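PDB 4U10: poly-beta-1,6-N-acetyl-D-glucosamine N-deacetylase from Aggregatibacter actinomycetemcomitans, which probably removes N-acetyl groups from poly-beta-1,6-N-acetyl-D-glucosamine through a zinc-binding polysaccharide deacetylase domain, the part of the protein present here. Local coordinates for residues Tyr9-Asp14 with Asp75-Met80; Gly45-Ser50 with Thr63-Ala68; Val165-Lys170 with Thr178-Arg183; Gln186-Ser191 with Asp219-Ser224. All coordinates share one frame; numbering follows the deposited sequence. Where two conformers were deposited one is given.

Contact 1. Residues Tyr9-Asp14 with Asp75-Met80; sequences YHSVVD and DGYATM. With ZN (zinc ion), chain D; ZN (zinc ion), chain C.
His-10, at a break in strand 3-13, lies beside Asp-75 at the end of the parallel strand 68-75, with their CA atoms 6.7 Å apart. Further on, residues 75-80 turn away from the sheet into helix 79-91, and Thr-79 comes level with Val-12. This is the metal end of the polysaccharide deacetylase (NodB) domain. NE2 of His-10 binds one zinc ion, which Asp-74 also holds. OD1 of Asp-75 binds a second zinc ion at 1.9 Å, together with His-144 and His-149, the Asp-His-His metal triad of this family. Water 2 bridges the two ions. The imidazole and carboxylate planes stand 78° apart, and OD1 lies beside the ring edge, near its plane, 4.0 Å from CD2. Farther from the zinc ions, the edge of the Tyr-77 ring meets the backbone carbon of His-10, and CB of Ser-11 comes obliquely to within 3.6 Å of CD2. Ser-11 and Thr-79 join by their hydroxyls, OG to OG1, at 2.8 Å. Chi1 of Thr-79 (57°) sets OG1 between its own backbone N and carbonyl carbon and leaves CG2 beside Val-12 O and Val-13 CG1. Val-12 packs on the next turn of the helix, at Val-83 and Ile-84. Water 1 donates a hydrogen bond to His-10 O at 2.8 Å and lies 3.1 Å from Thr-79 OG1.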
loop_
_atom_site.group_PDB
_atom_site.type_symbol
_atom_site.label_atom_id
_atom_site.label_comp_id
_atom_site.label_asym_id
_atom_site.label_seq_id
_atom_site.Cartn_x
_atom_site.Cartn_y
_atom_site.Cartn_z
ATOM N N TYR A 9 -3.625 1.845 -5.881
ATOM C CA TYR A 9 -3.937 0.735 -6.749
ATOM C C TYR A 9 -3.671 -0.574 -6.011
ATOM O O TYR A 9 -2.998 -0.560 -5.014
ATOM C CB TYR A 9 -3.029 0.706 -7.988
ATOM C CG TYR A 9 -3.313 1.817 -9.007
ATOM C CD1 TYR A 9 -4.239 1.644 -10.032
ATOM C CD2 TYR A 9 -2.599 3.013 -8.961
ATOM C CE1 TYR A 9 -4.490 2.692 -10.934
ATOM C CE2 TYR A 9 -2.814 4.043 -9.891
ATOM C CZ TYR A 9 -3.736 3.904 -10.840
ATOM O OH TYR A 9 -3.950 4.974 -11.724
ATOM N N HIS A 10 -4.231 -1.680 -6.495
ATOM C CA HIS A 10 -3.943 -3.015 -5.950
ATOM C C HIS A 10 -3.428 -3.869 -7.096
ATOM O O HIS A 10 -2.335 -3.566 -7.662
ATOM C CB HIS A 10 -5.196 -3.557 -5.240
ATOM C CG HIS A 10 -5.518 -2.775 -4.016
ATOM N ND1 HIS A 10 -6.145 -1.550 -4.070
ATOM C CD2 HIS A 10 -5.187 -2.972 -2.728
ATOM C CE1 HIS A 10 -6.228 -1.038 -2.862
ATOM N NE2 HIS A 10 -5.663 -1.888 -2.022
ATOM N N SER A 11 -4.164 -4.898 -7.475
ATOM C CA SER A 11 -3.702 -5.705 -8.586
ATOM C C SER A 11 -4.128 -5.097 -9.916
ATOM O O SER A 11 -5.189 -4.433 -10.013
ATOM C CB SER A 11 -4.173 -7.131 -8.475
ATOM O OG SER A 11 -3.371 -7.910 -9.251
ATOM N N VAL A 12 -3.300 -5.382 -10.925
ATOM C CA VAL A 12 -3.446 -4.952 -12.323
ATOM C C VAL A 12 -3.108 -6.167 -13.214
ATOM O O VAL A 12 -2.068 -6.780 -13.087
ATOM C CB VAL A 12 -2.586 -3.740 -12.715
ATOM C CG1 VAL A 12 -2.876 -3.318 -14.165
ATOM C CG2 VAL A 12 -2.868 -2.536 -11.828
ATOM N N VAL A 13 -4.050 -6.552 -14.070
ATOM C CA VAL A 13 -3.940 -7.741 -14.877
ATOM C C VAL A 13 -4.113 -7.327 -16.359
ATOM O O VAL A 13 -4.771 -6.302 -16.668
ATOM C CB VAL A 13 -4.985 -8.814 -14.470
ATOM C CG1 VAL A 13 -4.695 -9.321 -13.094
ATOM C CG2 VAL A 13 -6.401 -8.297 -14.533
ATOM N N ASP A 14 -3.552 -8.115 -17.277
ATOM C CA ASP A 14 -3.736 -7.860 -18.702
ATOM C C ASP A 14 -5.193 -8.072 -19.128
ATOM O O ASP A 14 -5.724 -7.326 -19.942
ATOM C CB ASP A 14 -2.800 -8.720 -19.536
ATOM C CG ASP A 14 -1.380 -8.158 -19.549
ATOM O OD1 ASP A 14 -1.183 -6.911 -19.398
ATOM O OD2 ASP A 14 -0.458 -8.968 -19.684
ATOM N N ASP A 75 -0.192 -4.622 -1.559
ATOM C CA ASP A 75 -0.441 -5.977 -1.068
ATOM C C ASP A 75 0.666 -6.978 -1.352
ATOM O O ASP A 75 0.824 -7.900 -0.590
ATOM C CB ASP A 75 -1.762 -6.597 -1.545
ATOM C CG ASP A 75 -2.935 -6.004 -0.895
ATOM O OD1 ASP A 75 -2.836 -4.987 -0.196
ATOM O OD2 ASP A 75 -4.004 -6.608 -1.062
ATOM N N GLY A 76 1.458 -6.753 -2.391
ATOM C CA GLY A 76 2.498 -7.710 -2.780
ATOM C C GLY A 76 2.123 -8.640 -3.882
ATOM O O GLY A 76 2.820 -9.636 -4.073
ATOM N N TYR A 77 1.055 -8.348 -4.634
ATOM C CA TYR A 77 0.698 -9.274 -5.787
ATOM C C TYR A 77 1.796 -9.379 -6.813
ATOM O O TYR A 77 2.390 -8.366 -7.153
ATOM C CB TYR A 77 -0.598 -8.876 -6.486
ATOM C CG TYR A 77 -1.821 -8.819 -5.603
ATOM C CD1 TYR A 77 -2.336 -9.956 -4.961
ATOM C CD2 TYR A 77 -2.456 -7.610 -5.380
ATOM C CE1 TYR A 77 -3.472 -9.852 -4.151
ATOM C CE2 TYR A 77 -3.544 -7.531 -4.608
ATOM C CZ TYR A 77 -4.058 -8.646 -3.986
ATOM O OH TYR A 77 -5.212 -8.450 -3.211
ATOM N N ALA A 78 2.040 -10.611 -7.322
ATOM C CA ALA A 78 2.998 -10.869 -8.367
ATOM C C ALA A 78 2.778 -9.935 -9.593
ATOM O O ALA A 78 3.712 -9.587 -10.305
ATOM C CB ALA A 78 2.992 -12.350 -8.776
ATOM N N THR A 79 1.583 -9.444 -9.773
ATOM C CA THR A 79 1.303 -8.490 -10.851
ATOM C C THR A 79 2.104 -7.214 -10.776
ATOM O O THR A 79 2.253 -6.561 -11.785
ATOM C CB THR A 79 -0.188 -8.106 -10.944
ATOM O OG1 THR A 79 -0.677 -7.560 -9.693
ATOM C CG2 THR A 79 -0.971 -9.340 -11.417
HETATM N N MSE A 80 2.531 -6.830 -9.580
HETATM C CA MSE A 80 3.455 -5.699 -9.407
HETATM C C MSE A 80 4.662 -5.879 -10.268
HETATM O O MSE A 80 5.102 -4.968 -11.003
HETATM C CB MSE A 80 3.787 -5.452 -7.936
HETATM C CG MSE A 80 4.742 -4.269 -7.782
HETATM SE SE MSE A 80 3.772 -2.597 -8.056
HETATM C CE MSE A 80 5.332 -1.504 -8.521
HETATM ZN ZN ZN D . -4.973 -1.351 -0.053
HETATM ZN ZN ZN C . -3.861 -4.336 1.265
HETATM O O HOH W 1 -0.107 -5.182 -7.736
HETATM O O HOH W 2 -5.032 -2.869 1.248
#

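Contact 2. Residues Gly45-Ser50 with Thr63-Ala68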
loop_
_atom_site.group_PDB
_atom_site.type_symbol
_atom_site.label_atom_id
_atom_site.label_comp_id
_atom_site.label_asym_id
_atom_site.label_seq_id
_atom_site.Cartn_x
_atom_site.Cartn_y
_atom_site.Cartn_z
ATOM N N GLY A 45 -0.980 17.552 -17.259
ATOM C CA GLY A 45 -0.076 18.426 -16.486
ATOM C C GLY A 45 0.274 17.913 -15.114
ATOM O O GLY A 45 0.900 18.640 -14.310
ATOM N N TYR A 46 -0.135 16.670 -14.825
ATOM C CA TYR A 46 0.183 16.054 -13.544
ATOM C C TYR A 46 1.527 15.409 -13.696
ATOM O O TYR A 46 1.784 14.696 -14.684
ATOM C CB TYR A 46 -0.910 15.041 -13.117
ATOM C CG TYR A 46 -2.193 15.752 -12.785
ATOM C CD1 TYR A 46 -2.329 16.450 -11.603
ATOM C CD2 TYR A 46 -3.258 15.801 -13.710
ATOM C CE1 TYR A 46 -3.505 17.138 -11.293
ATOM C CE2 TYR A 46 -4.434 16.505 -13.433
ATOM C CZ TYR A 46 -4.558 17.168 -12.227
ATOM O OH TYR A 46 -5.723 17.856 -11.932
ATOM N N ASN A 47 2.399 15.686 -12.724
ATOM C CA ASN A 47 3.756 15.201 -12.696
ATOM C C ASN A 47 3.830 14.132 -11.609
ATOM O O ASN A 47 3.696 14.443 -10.434
ATOM C CB ASN A 47 4.670 16.365 -12.350
ATOM C CG ASN A 47 4.715 17.403 -13.483
ATOM O OD1 ASN A 47 4.333 18.585 -13.346
ATOM N ND2 ASN A 47 5.160 16.968 -14.561
ATOM N N VAL A 48 4.078 12.901 -12.016
ATOM C CA VAL A 48 4.401 11.780 -11.111
ATOM C C VAL A 48 5.763 11.926 -10.485
ATOM O O VAL A 48 6.798 11.950 -11.147
ATOM C CB VAL A 48 4.214 10.414 -11.792
ATOM C CG1 VAL A 48 4.577 9.263 -10.845
ATOM C CG2 VAL A 48 2.765 10.287 -12.231
ATOM N N VAL A 49 5.766 12.029 -9.183
ATOM C CA VAL A 49 6.997 12.190 -8.442
ATOM C C VAL A 49 7.208 10.977 -7.528
ATOM O O VAL A 49 6.278 10.277 -7.172
ATOM C CB VAL A 49 6.956 13.461 -7.582
ATOM C CG1 VAL A 49 6.712 14.686 -8.489
ATOM C CG2 VAL A 49 5.908 13.307 -6.496
ATOM N N SER A 50 8.448 10.732 -7.154
ATOM C CA SER A 50 8.769 9.633 -6.266
ATOM C C SER A 50 8.609 10.095 -4.827
ATOM O O SER A 50 8.590 11.311 -4.524
ATOM C CB SER A 50 10.227 9.233 -6.485
ATOM O OG SER A 50 11.112 10.300 -6.112
ATOM N N THR A 63 12.504 21.322 -4.779
ATOM C CA THR A 63 11.076 21.620 -4.739
ATOM C C THR A 63 10.357 20.647 -5.660
ATOM O O THR A 63 10.933 20.158 -6.593
ATOM C CB THR A 63 10.774 23.071 -5.196
ATOM O OG1 THR A 63 11.408 23.267 -6.440
ATOM C CG2 THR A 63 11.350 24.067 -4.219
ATOM N N LEU A 64 9.083 20.407 -5.395
ATOM C CA LEU A 64 8.241 19.612 -6.277
ATOM C C LEU A 64 7.744 20.366 -7.511
ATOM O O LEU A 64 7.534 21.576 -7.462
ATOM C CB LEU A 64 6.994 19.143 -5.536
ATOM C CG LEU A 64 7.187 18.110 -4.418
ATOM C CD1 LEU A 64 5.822 17.536 -4.183
ATOM C CD2 LEU A 64 8.188 17.002 -4.760
ATOM N N PRO A 65 7.470 19.622 -8.603
ATOM C CA PRO A 65 6.830 20.277 -9.742
ATOM C C PRO A 65 5.389 20.568 -9.424
ATOM O O PRO A 65 4.891 20.169 -8.340
ATOM C CB PRO A 65 6.971 19.242 -10.870
ATOM C CG PRO A 65 7.007 17.932 -10.135
ATOM C CD PRO A 65 7.800 18.216 -8.881
ATOM N N GLU A 66 4.728 21.275 -10.339
ATOM C CA GLU A 66 3.286 21.507 -10.248
ATOM C C GLU A 66 2.523 20.186 -10.324
ATOM O O GLU A 66 3.006 19.202 -10.900
ATOM C CB GLU A 66 2.777 22.452 -11.368
ATOM C CG GLU A 66 2.723 23.933 -10.975
ATOM C CD GLU A 66 1.592 24.318 -10.005
ATOM O OE1 GLU A 66 0.692 23.485 -9.704
ATOM O OE2 GLU A 66 1.607 25.478 -9.526
ATOM N N LYS A 67 1.363 20.182 -9.703
ATOM C CA LYS A 67 0.395 19.105 -9.813
ATOM C C LYS A 67 1.103 17.740 -9.580
ATOM O O LYS A 67 0.961 16.799 -10.370
ATOM C CB LYS A 67 -0.314 19.158 -11.179
ATOM C CG LYS A 67 -0.753 20.574 -11.603
ATOM C CD LYS A 67 -1.449 20.560 -12.955
ATOM C CE LYS A 67 -2.926 20.222 -12.828
ATOM N NZ LYS A 67 -3.685 21.446 -12.422
ATOM N N ALA A 68 1.870 17.686 -8.501
ATOM C CA ALA A 68 2.636 16.476 -8.132
ATOM C C ALA A 68 1.657 15.366 -7.755
ATOM O O ALA A 68 0.619 15.620 -7.154
ATOM C CB ALA A 68 3.586 16.783 -6.973
#
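Asn-47 and Ala-68 form a parallel bridge, CA to CA 4.9 Å, where strand 47-48 runs beside the start of strand 68-75. With helix 51-58 between them in the chain, the two strands make a beta-alpha-beta unit of the deacetylase sheet. Between the two segments one backbone hydrogen bond forms, Asn-47 N to Lys-67 O, at 3.0 Å and 156°. Val-69 continues the pairing, with backbone bonds to Asn-47 and Val-49. Two CA-H...O contacts flank the first bond, from Tyr-46 CA to Lys-67 O and from Ala-68 CA to Asn-47 O. Lys-67 has a left-handed backbone, with phi and psi both near 49°. Its chain runs past the carbonyl O of Gly-45, 3.3 Å from CD. It then bends at chi3 and chi4 and lays CE over one face of the Tyr-46 ring, 3.8 Å from the centroid, as a CH-pi contact. Tyr-46 also meets the ring of Trp-40 on helix 31-42. Further along, CG1 of Val-49 touches CG of Pro-65 at 3.7 Å, and the two side chains run past each other in opposite directions. The same methyl reaches CB of Ala-68 at 4.1 Å. CB of Asn-47 leans on Pro-65 CG as well. Beside the backbone bond the side chains meet mainly through carbon: Lys-67 lays CE on the tyrosine, and NZ lies near the hydroxyl end of the ring.

Contact 3. Residues Val165-Lys170 with Thr178-Arg183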
loop_
_atom_site.group_PDB
_atom_site.type_symbol
_atom_site.label_atom_id
_atom_site.label_comp_id
_atom_site.label_asym_id
_atom_site.label_seq_id
_atom_site.Cartn_x
_atom_site.Cartn_y
_atom_site.Cartn_z
ATOM N N VAL A 165 -7.214 -2.415 13.795
ATOM C CA VAL A 165 -8.037 -1.359 14.398
ATOM C C VAL A 165 -8.987 -1.822 15.488
ATOM O O VAL A 165 -9.805 -1.002 15.940
ATOM C CB VAL A 165 -8.840 -0.532 13.366
ATOM C CG1 VAL A 165 -7.895 0.219 12.443
ATOM C CG2 VAL A 165 -9.833 -1.372 12.568
ATOM N N ALA A 166 -8.860 -3.080 15.937
ATOM C CA ALA A 166 -9.799 -3.673 16.908
ATOM C C ALA A 166 -9.071 -4.588 17.876
ATOM O O ALA A 166 -8.387 -5.481 17.406
ATOM C CB ALA A 166 -10.836 -4.497 16.142
ATOM N N PRO A 167 -9.188 -4.356 19.222
ATOM C CA PRO A 167 -8.785 -5.401 20.117
ATOM C C PRO A 167 -9.544 -6.694 19.785
ATOM O O PRO A 167 -10.733 -6.672 19.503
ATOM C CB PRO A 167 -9.178 -4.872 21.497
ATOM C CG PRO A 167 -9.367 -3.384 21.336
ATOM C CD PRO A 167 -9.967 -3.323 19.947
ATOM N N GLU A 168 -8.812 -7.788 19.794
ATOM C CA GLU A 168 -9.293 -9.095 19.589
ATOM C C GLU A 168 -10.056 -9.690 20.785
ATOM O O GLU A 168 -9.670 -9.533 21.924
ATOM C CB GLU A 168 -8.102 -9.973 19.287
ATOM C CG GLU A 168 -8.511 -11.278 18.665
ATOM C CD GLU A 168 -7.328 -12.149 18.249
ATOM O OE1 GLU A 168 -6.130 -11.900 18.596
ATOM O OE2 GLU A 168 -7.622 -13.053 17.499
ATOM N N TYR A 169 -11.115 -10.396 20.442
ATOM C CA TYR A 169 -11.891 -11.170 21.343
ATOM C C TYR A 169 -11.589 -12.634 21.060
ATOM O O TYR A 169 -11.928 -13.124 20.016
ATOM C CB TYR A 169 -13.373 -10.907 21.105
ATOM C CG TYR A 169 -14.208 -11.556 22.159
ATOM C CD1 TYR A 169 -14.484 -10.892 23.370
ATOM C CD2 TYR A 169 -14.694 -12.832 21.984
ATOM C CE1 TYR A 169 -15.229 -11.502 24.383
ATOM C CE2 TYR A 169 -15.427 -13.473 22.993
ATOM C CZ TYR A 169 -15.694 -12.792 24.182
ATOM O OH TYR A 169 -16.463 -13.396 25.148
ATOM N N LYS A 170 -10.886 -13.271 21.970
ATOM C CA LYS A 170 -10.527 -14.703 21.894
ATOM C C LYS A 170 -10.399 -15.186 23.327
ATOM O O LYS A 170 -10.193 -14.379 24.269
ATOM C CB LYS A 170 -9.221 -14.911 21.133
ATOM C CG LYS A 170 -8.071 -14.176 21.743
ATOM C CD LYS A 170 -6.756 -14.465 21.053
ATOM C CE LYS A 170 -5.694 -13.683 21.781
ATOM N NZ LYS A 170 -5.940 -12.227 21.905
ATOM N N THR A 178 -3.181 -2.788 26.580
ATOM C CA THR A 178 -1.806 -3.097 26.553
ATOM C C THR A 178 -1.467 -4.267 25.680
ATOM O O THR A 178 -0.474 -4.216 24.996
ATOM C CB THR A 178 -1.304 -3.276 28.000
ATOM O OG1 THR A 178 -1.432 -1.997 28.632
ATOM C CG2 THR A 178 0.092 -3.608 27.996
ATOM N N GLU A 179 -2.298 -5.304 25.681
ATOM C CA GLU A 179 -2.097 -6.461 24.799
ATOM C C GLU A 179 -2.291 -6.008 23.310
ATOM O O GLU A 179 -1.528 -6.346 22.437
ATOM C CB GLU A 179 -3.057 -7.598 25.198
ATOM C CG GLU A 179 -2.968 -8.018 26.672
ATOM C CD GLU A 179 -3.815 -9.243 27.077
ATOM O OE1 GLU A 179 -5.103 -9.235 27.051
ATOM O OE2 GLU A 179 -3.128 -10.267 27.433
ATOM N N TYR A 180 -3.310 -5.212 23.056
ATOM C CA TYR A 180 -3.633 -4.755 21.727
ATOM C C TYR A 180 -2.496 -3.873 21.181
ATOM O O TYR A 180 -1.997 -4.062 20.049
ATOM C CB TYR A 180 -5.000 -4.021 21.797
ATOM C CG TYR A 180 -5.330 -3.214 20.591
ATOM C CD1 TYR A 180 -5.086 -3.710 19.292
ATOM C CD2 TYR A 180 -5.878 -1.921 20.729
ATOM C CE1 TYR A 180 -5.382 -2.949 18.207
ATOM C CE2 TYR A 180 -6.174 -1.156 19.641
ATOM C CZ TYR A 180 -5.897 -1.642 18.389
ATOM O OH TYR A 180 -6.181 -0.825 17.307
ATOM N N LYS A 181 -2.025 -2.946 21.994
ATOM C CA LYS A 181 -0.942 -2.103 21.540
ATOM C C LYS A 181 0.317 -2.886 21.237
ATOM O O LYS A 181 1.039 -2.583 20.260
ATOM C CB LYS A 181 -0.617 -0.982 22.521
ATOM C CG LYS A 181 0.526 -0.127 21.971
ATOM C CD LYS A 181 0.767 1.186 22.697
ATOM C CE LYS A 181 1.739 2.072 21.933
ATOM N NZ LYS A 181 1.173 2.431 20.595
ATOM N N ASN A 182 0.659 -3.831 22.107
ATOM C CA ASN A 182 1.781 -4.740 21.951
ATOM C C ASN A 182 1.718 -5.509 20.619
ATOM O O ASN A 182 2.699 -5.745 19.978
ATOM C CB ASN A 182 1.731 -5.805 23.083
ATOM C CG ASN A 182 2.443 -5.374 24.361
ATOM O OD1 ASN A 182 2.946 -4.249 24.484
ATOM N ND2 ASN A 182 2.503 -6.305 25.331
ATOM N N ARG A 183 0.516 -5.999 20.308
ATOM C CA ARG A 183 0.268 -6.759 19.089
ATOM C C ARG A 183 0.623 -5.900 17.863
ATOM O O ARG A 183 1.316 -6.376 17.007
ATOM C CB ARG A 183 -1.191 -7.271 18.989
ATOM C CG ARG A 183 -1.501 -8.016 17.694
ATOM C CD ARG A 183 -2.706 -8.957 17.802
ATOM N NE ARG A 183 -3.918 -8.233 18.209
ATOM C CZ ARG A 183 -4.718 -7.520 17.399
ATOM N NH1 ARG A 183 -4.507 -7.452 16.072
ATOM N NH2 ARG A 183 -5.739 -6.862 17.913
#
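One face of the Tyr-180 ring is covered by the backbone at Ala-166 and Pro-167. Pro-167 N sits 4.0 Å above the ring plane over its centre, and Ala-166 C lies toward the rim. CG of the proline adds an off-centre CH-pi contact, with its nearest approach to CD2 at 3.8 Å. Chi1 of 166° swings the tyrosine ring out from the helix toward this loop. The guanidinium of Arg-183 uses its edge and one face differently. At the edge, NH2 gives a hydrogen bond to Ala-166 O at 3.0 Å, bent to 137°, with the oxygen only 10° out of the guanidinium plane. Over the face stands Glu-168 OE1, 4.3 Å from NE. This is attraction of charge alone, since no N-H points at that oxygen. OE1 also forms a salt bridge with Lys-170 NZ at 3.3 Å, weak as a hydrogen bond. NH2 of Arg-183 has a stronger partner in Glu-175, and NH1 bonds to Ala-163 O. The arginine thus ties Ala-163, Ala-166 and Glu-175 to its helix. The Tyr-180 hydroxyl bonds to Val-164 O and to Asn-214 ND2. Residues 178-183 lie in the first turns of the long helix 177-199. Residues 169-170 pair antiparallel with strand 173-174, Glu-168 and Arg-183 touch strand 151-153, and Tyr-180 also packs on Val-216 of helix 215-222.

Contact 4. Residues Gln186-Ser191 with Asp219-Ser224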
loop_
_atom_site.group_PDB
_atom_site.type_symbol
_atom_site.label_atom_id
_atom_site.label_comp_id
_atom_site.label_asym_id
_atom_site.label_seq_id
_atom_site.Cartn_x
_atom_site.Cartn_y
_atom_site.Cartn_z
ATOM N N GLN A 186 4.677 -4.965 17.873
ATOM C CA GLN A 186 5.615 -6.042 17.481
ATOM C C GLN A 186 5.442 -6.444 16.032
ATOM O O GLN A 186 6.435 -6.758 15.377
ATOM C CB GLN A 186 5.519 -7.257 18.405
ATOM C CG GLN A 186 5.708 -6.893 19.901
ATOM C CD GLN A 186 6.921 -5.974 20.171
ATOM O OE1 GLN A 186 6.961 -5.232 21.161
ATOM N NE2 GLN A 186 7.846 -5.969 19.279
ATOM N N ASP A 187 4.183 -6.464 15.554
ATOM C CA ASP A 187 3.949 -6.805 14.145
ATOM C C ASP A 187 4.632 -5.776 13.239
ATOM O O ASP A 187 5.331 -6.160 12.327
ATOM C CB ASP A 187 2.466 -6.861 13.813
ATOM C CG ASP A 187 2.221 -7.281 12.379
ATOM O OD1 ASP A 187 2.216 -6.349 11.554
ATOM O OD2 ASP A 187 2.118 -8.506 12.116
ATOM N N PHE A 188 4.410 -4.488 13.494
ATOM C CA PHE A 188 5.055 -3.437 12.724
ATOM C C PHE A 188 6.552 -3.462 12.775
ATOM O O PHE A 188 7.218 -3.224 11.778
ATOM C CB PHE A 188 4.543 -2.037 13.099
ATOM C CG PHE A 188 3.055 -1.870 12.973
ATOM C CD1 PHE A 188 2.293 -2.770 12.241
ATOM C CD2 PHE A 188 2.419 -0.745 13.509
ATOM C CE1 PHE A 188 0.969 -2.641 12.115
ATOM C CE2 PHE A 188 1.063 -0.587 13.387
ATOM C CZ PHE A 188 0.315 -1.533 12.654
ATOM N N SER A 189 7.104 -3.682 13.949
ATOM C CA SER A 189 8.521 -3.807 14.110
ATOM C C SER A 189 9.109 -5.043 13.368
ATOM O O SER A 189 10.136 -4.930 12.721
ATOM C CB SER A 189 8.852 -3.855 15.591
ATOM O OG SER A 189 10.088 -4.474 15.759
ATOM N N ARG A 190 8.440 -6.194 13.387
ATOM C CA ARG A 190 8.887 -7.312 12.536
ATOM C C ARG A 190 8.824 -7.015 11.031
ATOM O O ARG A 190 9.644 -7.483 10.266
ATOM C CB ARG A 190 8.047 -8.575 12.768
ATOM C CG ARG A 190 8.142 -9.190 14.158
ATOM C CD ARG A 190 7.044 -10.266 14.283
ATOM N NE ARG A 190 6.738 -10.451 15.671
ATOM C CZ ARG A 190 5.547 -10.654 16.224
ATOM N NH1 ARG A 190 4.441 -10.751 15.491
ATOM N NH2 ARG A 190 5.483 -10.791 17.579
ATOM N N SER A 191 7.796 -6.307 10.589
ATOM C CA SER A 191 7.684 -5.892 9.215
ATOM C C SER A 191 8.865 -5.005 8.769
ATOM O O SER A 191 9.455 -5.229 7.689
ATOM C CB SER A 191 6.333 -5.237 8.954
ATOM O OG SER A 191 6.188 -4.732 7.643
ATOM N N ASP A 219 0.778 5.322 16.492
ATOM C CA ASP A 219 1.893 5.418 17.418
ATOM C C ASP A 219 2.774 4.143 17.364
ATOM O O ASP A 219 3.985 4.218 17.513
ATOM C CB ASP A 219 1.419 5.660 18.833
ATOM C CG ASP A 219 2.605 5.846 19.826
ATOM O OD1 ASP A 219 3.311 6.861 19.687
ATOM O OD2 ASP A 219 2.854 4.931 20.666
ATOM N N ALA A 220 2.145 3.003 17.119
ATOM C CA ALA A 220 2.862 1.724 16.927
ATOM C C ALA A 220 3.772 1.788 15.719
ATOM O O ALA A 220 4.893 1.320 15.797
ATOM C CB ALA A 220 1.890 0.528 16.770
ATOM N N ALA A 221 3.278 2.358 14.608
ATOM C CA ALA A 221 4.031 2.510 13.385
ATOM C C ALA A 221 5.175 3.502 13.591
ATOM O O ALA A 221 6.324 3.249 13.155
ATOM C CB ALA A 221 3.142 2.982 12.253
ATOM N N LYS A 222 4.855 4.642 14.189
ATOM C CA LYS A 222 5.841 5.676 14.497
ATOM C C LYS A 222 7.012 5.093 15.272
ATOM O O LYS A 222 8.159 5.418 14.981
ATOM C CB LYS A 222 5.183 6.831 15.272
ATOM C CG LYS A 222 6.124 7.748 16.079
ATOM C CD LYS A 222 5.277 8.891 16.620
ATOM C CE LYS A 222 5.950 9.742 17.693
ATOM N NZ LYS A 222 5.109 10.962 17.997
ATOM N N GLN A 223 6.756 4.232 16.247
ATOM C CA GLN A 223 7.866 3.649 16.973
ATOM C C GLN A 223 8.846 2.854 16.119
ATOM O O GLN A 223 9.962 2.625 16.569
ATOM C CB GLN A 223 7.424 2.754 18.094
ATOM C CG GLN A 223 6.858 3.486 19.250
ATOM C CD GLN A 223 6.530 2.568 20.394
ATOM O OE1 GLN A 223 5.410 2.574 20.905
ATOM N NE2 GLN A 223 7.508 1.778 20.813
ATOM N N SER A 224 8.422 2.361 14.949
ATOM C CA SER A 224 9.338 1.621 14.070
ATOM C C SER A 224 9.788 2.417 12.858
ATOM O O SER A 224 10.342 1.850 11.925
ATOM C CB SER A 224 8.745 0.270 13.671
ATOM O OG SER A 224 8.778 -0.589 14.796
#
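Phe-188 reaches from helix 177-199 to Ala-220 and Ala-221 on helix 215-222, with one edge of its ring leading. Chi1 of -56° sets CG beside the backbone N and directs the ring at the neighbouring helix. Chi2 is -17°, which brings the ring plane close to the CA-CB bond. CD1 is then folded back beside the phenylalanine's own CA, and CD2 is pushed forward. CD2 is 3.4 Å from Ala-221 N, which lies at the ring edge and near its plane. The methyl of Ala-220 comes in obliquely, its CB 3.5 Å from CD2 and 3.7 Å from CE2 of Phe-188. Ala-221 CB is a looser neighbour, 4.0 Å from the same CD2. With alanines here, the ring edge comes close to the helix backbone. In the deacetylase domain this joins two helices, and Met-206 of strand 205-207 touches both Phe-188 and Ala-221. Ala-220 also packs on Leu-184 and Val-185, one turn earlier in helix 177-199. Where helix 215-222 gives out, Ser-224 continues the contact. Its chi1 of -72° brings OG over the other helix, 3.3 Å from Ser-189 CA and 3.4 Å from Ser-189 CB. The hydroxyl of Ser-189 is turned anti to its own N, and CB, together with CA, is the part of Ser-189 nearest Ser-224 OG. No hydrogen bond crosses between the two segments. Asp-187, just before Phe-188, accepts hydrogen bonds from the backbone N atoms of Asp-146 and Asn-147, in the loop between the zinc ligands His-144 and His-149.

Overall arrangement
Contact 2 is nested inside the chain loop that contact 1 closes; contacts 3 and 4 follow in series. Contacts 1 and 2 reach the same mixed sheet, their centres about 24 Å apart, with contact 1 at its metal end. Contacts 3 and 4 share helix 177-199, and their centres are about 14 Å apart. They touch through a salt bridge, Lys-181 NZ to Asp-219 OD2. Contact 4 lies across the chain's centre from contact 1, with centres about 25 Å apart. Contacts 2 and 3 are the most distant pair, with centres about 40 Å apart. The zinc ligands His-10 and Asp-75 belong to contact 1, while contact 4 borders the loop carrying His-144 and His-149.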